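Envelope glycoprotein (Bourbon virus, PDB 5ZKX) probably drives fusion of the viral envelope with the host-cell membrane, as a trimeric, gp64-like class III fusion glycoprotein captured here in its postfusion form. Local coordinates at residues Arg332-Leu337 with Met342-Ile347; Ile165-Gly170 with Thr181-Gly186. All coordinates share one frame; numbering follows the deposited sequence.

Contact 1. Residues Arg332-Leu337 with Met342-Ile347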
loop_
_atom_site.group_PDB
_atom_site.type_symbol
_atom_site.label_atom_id
_atom_site.label_comp_id
_atom_site.label_asym_id
_atom_site.label_seq_id
_atom_site.Cartn_x
_atom_site.Cartn_y
_atom_site.Cartn_z
ATOM N N ARG A 332 49.548 21.210 34.625
ATOM C CA ARG A 332 48.986 22.074 33.596
ATOM C C ARG A 332 48.057 21.333 32.644
ATOM O O ARG A 332 47.476 21.961 31.753
ATOM C CB ARG A 332 50.107 22.743 32.798
ATOM C CG ARG A 332 51.010 23.632 33.629
ATOM C CD ARG A 332 50.235 24.778 34.250
ATOM N NE ARG A 332 49.462 25.511 33.252
ATOM C CZ ARG A 332 49.967 26.449 32.457
ATOM N NH1 ARG A 332 51.247 26.778 32.539
ATOM N NH2 ARG A 332 49.187 27.060 31.576
ATOM N N LEU A 333 47.895 20.019 32.824
ATOM C CA LEU A 333 47.139 19.211 31.871
ATOM C C LEU A 333 45.659 19.571 31.884
ATOM O O LEU A 333 45.051 19.776 30.827
ATOM C CB LEU A 333 47.335 17.727 32.181
ATOM C CG LEU A 333 46.398 16.750 31.473
ATOM C CD1 LEU A 333 46.686 16.715 29.978
ATOM C CD2 LEU A 333 46.515 15.363 32.078
ATOM N N ILE A 334 45.061 19.648 33.075
ATOM C CA ILE A 334 43.635 19.946 33.183
ATOM C C ILE A 334 43.317 21.286 32.529
ATOM O O ILE A 334 42.257 21.460 31.916
ATOM C CB ILE A 334 43.199 19.907 34.660
ATOM C CG1 ILE A 334 43.283 18.475 35.189
ATOM C CG2 ILE A 334 41.791 20.455 34.831
ATOM C CD1 ILE A 334 42.892 18.336 36.642
ATOM N N GLY A 335 44.237 22.244 32.628
ATOM C CA GLY A 335 44.041 23.510 31.946
ATOM C C GLY A 335 44.092 23.378 30.436
ATOM O O GLY A 335 43.377 24.084 29.717
ATOM N N ALA A 336 44.941 22.480 29.932
ATOM C CA ALA A 336 45.010 22.256 28.492
ATOM C C ALA A 336 43.761 21.543 27.988
ATOM O O ALA A 336 43.288 21.818 26.880
ATOM C CB ALA A 336 46.265 21.459 28.146
ATOM N N LEU A 337 43.216 20.625 28.788
ATOM C CA LEU A 337 41.964 19.972 28.421
ATOM C C LEU A 337 40.806 20.963 28.404
ATOM O O LEU A 337 39.949 20.909 27.515
ATOM C CB LEU A 337 41.674 18.825 29.387
ATOM C CG LEU A 337 42.768 17.761 29.475
ATOM C CD1 LEU A 337 42.452 16.770 30.576
ATOM C CD2 LEU A 337 42.937 17.056 28.140
ATOM N N MET A 342 45.598 27.249 33.502
ATOM C CA MET A 342 45.472 27.033 34.936
ATOM C C MET A 342 46.407 25.910 35.356
ATOM O O MET A 342 46.881 25.127 34.527
ATOM C CB MET A 342 44.028 26.701 35.333
ATOM C CG MET A 342 43.633 25.263 35.053
ATOM S SD MET A 342 41.973 24.820 35.615
ATOM C CE MET A 342 41.064 26.332 35.314
ATOM N N ALA A 343 46.667 25.847 36.659
ATOM C CA ALA A 343 47.424 24.767 37.268
ATOM C C ALA A 343 46.565 24.068 38.312
ATOM O O ALA A 343 45.755 24.700 38.994
ATOM C CB ALA A 343 48.716 25.273 37.920
ATOM N N SER A 344 46.752 22.757 38.432
ATOM C CA SER A 344 45.971 21.932 39.339
ATOM C C SER A 344 46.819 21.491 40.527
ATOM O O SER A 344 48.044 21.386 40.432
ATOM C CB SER A 344 45.418 20.696 38.623
ATOM O OG SER A 344 46.420 19.708 38.465
ATOM N N LYS A 345 46.145 21.233 41.648
ATOM C CA LYS A 345 46.795 20.723 42.854
ATOM C C LYS A 345 45.762 19.908 43.619
ATOM O O LYS A 345 44.765 20.460 44.093
ATOM C CB LYS A 345 47.349 21.859 43.713
ATOM C CG LYS A 345 48.177 21.397 44.908
ATOM C CD LYS A 345 49.151 22.477 45.366
ATOM C CE LYS A 345 49.957 22.027 46.577
ATOM N NZ LYS A 345 50.646 20.726 46.345
ATOM N N PHE A 346 46.001 18.605 43.739
ATOM C CA PHE A 346 45.029 17.706 44.346
ATOM C C PHE A 346 45.130 17.740 45.866
ATOM O O PHE A 346 46.221 17.617 46.429
ATOM C CB PHE A 346 45.228 16.281 43.833
ATOM C CG PHE A 346 44.653 16.045 42.469
ATOM C CD1 PHE A 346 43.477 15.329 42.315
ATOM C CD2 PHE A 346 45.289 16.539 41.338
ATOM C CE1 PHE A 346 42.945 15.109 41.060
ATOM C CE2 PHE A 346 44.762 16.323 40.078
ATOM C CZ PHE A 346 43.588 15.607 39.939
ATOM N N ILE A 347 43.985 17.916 46.524
ATOM C CA ILE A 347 43.903 17.856 47.979
ATOM C C ILE A 347 43.455 16.462 48.390
ATOM O O ILE A 347 43.198 16.195 49.569
ATOM C CB ILE A 347 42.949 18.925 48.528
ATOM C CG1 ILE A 347 41.504 18.581 48.166
ATOM C CG2 ILE A 347 43.343 20.296 48.015
ATOM C CD1 ILE A 347 40.479 19.322 48.998
HETATM O O HOH W 1 46.973 25.440 31.530
HETATM O O HOH W 2 46.688 19.281 35.520
HETATM O O HOH W 3 45.701 22.282 35.259
#

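Contact 2. Residues Ile165-Gly170 with Thr181-Gly186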
loop_
_atom_site.group_PDB
_atom_site.type_symbol
_atom_site.label_atom_id
_atom_site.label_comp_id
_atom_site.label_asym_id
_atom_site.label_seq_id
_atom_site.Cartn_x
_atom_site.Cartn_y
_atom_site.Cartn_z
ATOM N N ILE A 165 2.761 -2.191 -23.778
ATOM C CA ILE A 165 1.643 -1.648 -23.021
ATOM C C ILE A 165 1.001 -2.792 -22.256
ATOM O O ILE A 165 0.721 -3.854 -22.829
ATOM C CB ILE A 165 0.621 -0.956 -23.936
ATOM C CG1 ILE A 165 1.323 0.039 -24.859
ATOM C CG2 ILE A 165 -0.443 -0.251 -23.100
ATOM C CD1 ILE A 165 0.552 0.362 -26.119
ATOM N N VAL A 166 0.780 -2.588 -20.961
ATOM C CA VAL A 166 0.187 -3.597 -20.094
ATOM C C VAL A 166 -1.306 -3.326 -19.986
ATOM O O VAL A 166 -1.725 -2.203 -19.672
ATOM C CB VAL A 166 0.860 -3.610 -18.708
ATOM C CG1 VAL A 166 2.270 -4.157 -18.819
ATOM C CG2 VAL A 166 0.895 -2.213 -18.112
ATOM N N MET A 167 -2.106 -4.342 -20.273
ATOM C CA MET A 167 -3.546 -4.228 -20.146
ATOM C C MET A 167 -3.966 -4.509 -18.709
ATOM O O MET A 167 -3.249 -5.178 -17.961
ATOM C CB MET A 167 -4.236 -5.197 -21.102
ATOM C CG MET A 167 -3.828 -5.038 -22.558
ATOM S SD MET A 167 -4.447 -3.504 -23.275
ATOM C CE MET A 167 -2.934 -2.738 -23.828
ATOM N N PRO A 168 -5.117 -3.983 -18.285
ATOM C CA PRO A 168 -5.588 -4.281 -16.924
ATOM C C PRO A 168 -5.808 -5.763 -16.663
ATOM O O PRO A 168 -5.739 -6.192 -15.505
ATOM C CB PRO A 168 -6.894 -3.480 -16.826
ATOM C CG PRO A 168 -6.693 -2.340 -17.771
ATOM C CD PRO A 168 -5.894 -2.901 -18.917
ATOM N N ASN A 169 -6.058 -6.566 -17.698
ATOM C CA ASN A 169 -6.239 -7.999 -17.497
ATOM C C ASN A 169 -4.923 -8.753 -17.366
ATOM O O ASN A 169 -4.945 -9.961 -17.105
ATOM C CB ASN A 169 -7.059 -8.601 -18.640
ATOM C CG ASN A 169 -6.386 -8.455 -19.990
ATOM O OD1 ASN A 169 -5.260 -7.974 -20.089
ATOM N ND2 ASN A 169 -7.079 -8.877 -21.043
ATOM N N GLY A 170 -3.786 -8.079 -17.543
ATOM C CA GLY A 170 -2.484 -8.702 -17.482
ATOM C C GLY A 170 -1.837 -8.927 -18.831
ATOM O O GLY A 170 -0.615 -9.104 -18.893
ATOM N N THR A 181 1.851 3.138 -32.809
ATOM C CA THR A 181 1.116 1.909 -32.523
ATOM C C THR A 181 -0.377 2.179 -32.355
ATOM O O THR A 181 -0.793 2.964 -31.497
ATOM C CB THR A 181 1.686 1.223 -31.274
ATOM O OG1 THR A 181 0.888 0.081 -30.941
ATOM C CG2 THR A 181 1.712 2.169 -30.101
ATOM N N PHE A 182 -1.174 1.530 -33.205
ATOM C CA PHE A 182 -2.623 1.665 -33.235
ATOM C C PHE A 182 -3.246 0.276 -33.219
ATOM O O PHE A 182 -2.687 -0.670 -33.780
ATOM C CB PHE A 182 -3.075 2.442 -34.486
ATOM C CG PHE A 182 -4.545 2.319 -34.792
ATOM C CD1 PHE A 182 -5.464 3.169 -34.197
ATOM C CD2 PHE A 182 -5.006 1.370 -35.692
ATOM C CE1 PHE A 182 -6.813 3.065 -34.479
ATOM C CE2 PHE A 182 -6.354 1.260 -35.978
ATOM C CZ PHE A 182 -7.258 2.110 -35.371
ATOM N N TRP A 183 -4.401 0.151 -32.567
ATOM C CA TRP A 183 -5.119 -1.116 -32.576
ATOM C C TRP A 183 -6.571 -0.887 -32.182
ATOM O O TRP A 183 -6.962 0.197 -31.744
ATOM C CB TRP A 183 -4.447 -2.154 -31.666
ATOM C CG TRP A 183 -4.757 -2.039 -30.206
ATOM C CD1 TRP A 183 -5.761 -2.666 -29.531
ATOM C CD2 TRP A 183 -4.035 -1.275 -29.233
ATOM N NE1 TRP A 183 -5.718 -2.334 -28.199
ATOM C CE2 TRP A 183 -4.667 -1.480 -27.989
ATOM C CE3 TRP A 183 -2.919 -0.435 -29.292
ATOM C CZ2 TRP A 183 -4.222 -0.874 -26.818
ATOM C CZ3 TRP A 183 -2.478 0.166 -28.129
ATOM C CH2 TRP A 183 -3.129 -0.055 -26.908
ATOM N N THR A 184 -7.365 -1.943 -32.345
ATOM C CA THR A 184 -8.811 -1.899 -32.183
ATOM C C THR A 184 -9.264 -3.117 -31.391
ATOM O O THR A 184 -8.814 -4.234 -31.654
ATOM C CB THR A 184 -9.503 -1.865 -33.555
ATOM O OG1 THR A 184 -9.470 -0.532 -34.081
ATOM C CG2 THR A 184 -10.939 -2.331 -33.452
ATOM N N ASP A 185 -10.149 -2.899 -30.418
ATOM C CA ASP A 185 -10.711 -3.986 -29.615
ATOM C C ASP A 185 -12.195 -3.698 -29.412
ATOM O O ASP A 185 -12.561 -2.885 -28.558
ATOM C CB ASP A 185 -9.987 -4.131 -28.281
ATOM C CG ASP A 185 -10.246 -5.475 -27.611
ATOM O OD1 ASP A 185 -11.254 -6.134 -27.945
ATOM O OD2 ASP A 185 -9.441 -5.873 -26.744
ATOM N N GLY A 186 -13.037 -4.367 -30.191
ATOM C CA GLY A 186 -14.473 -4.187 -30.054
ATOM C C GLY A 186 -14.883 -2.765 -30.378
ATOM O O GLY A 186 -14.684 -2.276 -31.495
#

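Contact 1. Residues Arg332-Leu337 with Met342-Ile347
Arg332 reaches across to Met342 through a single direct hydrogen bond, NE to Met342 O at 2.9 Å. It is a bent bond, with 134° at the hydrogen, and NE sits above the carbonyl plane. Bends at chi2 and chi3 curl the arginine chain back toward the strand, although its CB leaves the backbone the other way.

Three waters bridge the segments as well. Water 1 accepts from Arg332 NH2, lying in the guanidinium plane at its edge, and from Met342 N. Water 3 accepts from Gly335 N and donates to Met342 O at 3.2 Å. Water 2 takes Ile334 N and pairs with Ser344 OG, 3.0 Å away. The amides of Ile334 and Gly335, in the helix's first turn, are thus tied to the strand through water.

The remaining contacts are apolar. Gly335 has no side chain, and Met342 CG lies directly against its CA at 3.6 Å. Ile334, extended at chi2, brings CD1 to 4.0 Å from Ser344 CB and 4.3 Å from Phe346 CZ.

Past the end of helix 284-329, a short helix, a tight connection and a strand fold back on each other; the axes of helical residues 333-337 and strand 342-346 make 132°, N-to-C directions compared. The strand pairs antiparallel with 352-356 in a two-stranded sheet. Ile334 and Phe346 also rest on helix 284-329, and Phe15 of the second subunit packs against Ile334.

Contact 2. Residues Ile165-Gly170 with Thr181-Gly186
Trp183 presents the six-membered end of its indole to Ile165 and Met167, and both terminal methyls approach that ring obliquely. Ile165 CD1 comes to 3.6 Å from Trp183 CZ3 and is almost as near CH2, at 3.8 Å. Met167 CE lies 3.8 Å from Trp183 CZ2, with CH2 a little farther away, so CH2 is the carbon that the two methyls share. Elsewhere the indole stacks with Tyr190 and makes a cation-pi contact with Arg173.

Trp183 CG stands between its backbone N and carbonyl carbon (chi1 81°), which sends the ring off the strand toward the facing segment. The isoleucine and methionine side chains come to meet it from the opposite direction, and Met167, bent at both chi2 and chi3, brings its methyl round to the ring. No hydrogen bond joins the two segments, and even their nearest CA atoms, those of Ile165 and Thr181, are 10.2 Å apart.

The contact is therefore side-chain packing between two sheets, each of antiparallel strands: Ile165 lies near the end of the middle strand of the three-stranded sheet 153-155, 162-166 and 172-174, whereas Trp183 lies on strand 182-185, paired with 188-192 in a larger sheet. Just past the end of strand 162-166, the chain reverses in a type I beta turn from Met167 to Gly170, closed by Gly170 N to Met167 O at 3.0 Å, and leads into strand 172-174. Backbone bonds tie Ile165 to Arg173 and Trp183 to Tyr190, so Ile165 and Trp183 are each anchored in their own sheet. Met167 also touches Trp424 of helix 422-437.

In the fold
Contact 2 closes in the sequence before contact 1 opens, and long helix 284-329 falls between them. The two lie on opposite sides of the chain's centre, contact 1 about 63 Å from it and contact 2 about 20 Å; their own centres are 83 Å apart and their nearest atoms about 64 Å, so neither touches the other. Contact 1 belongs to the trimer's assembly: the second subunit packs on several residues of its segments and the third on Leu337, whereas no other chain touches the segments of contact 2. One is a turn of chain doubling back beyond the long helix; the other joins two sheets within a single subunit. Such spacing suits the elongated rod of a postfusion class III glycoprotein.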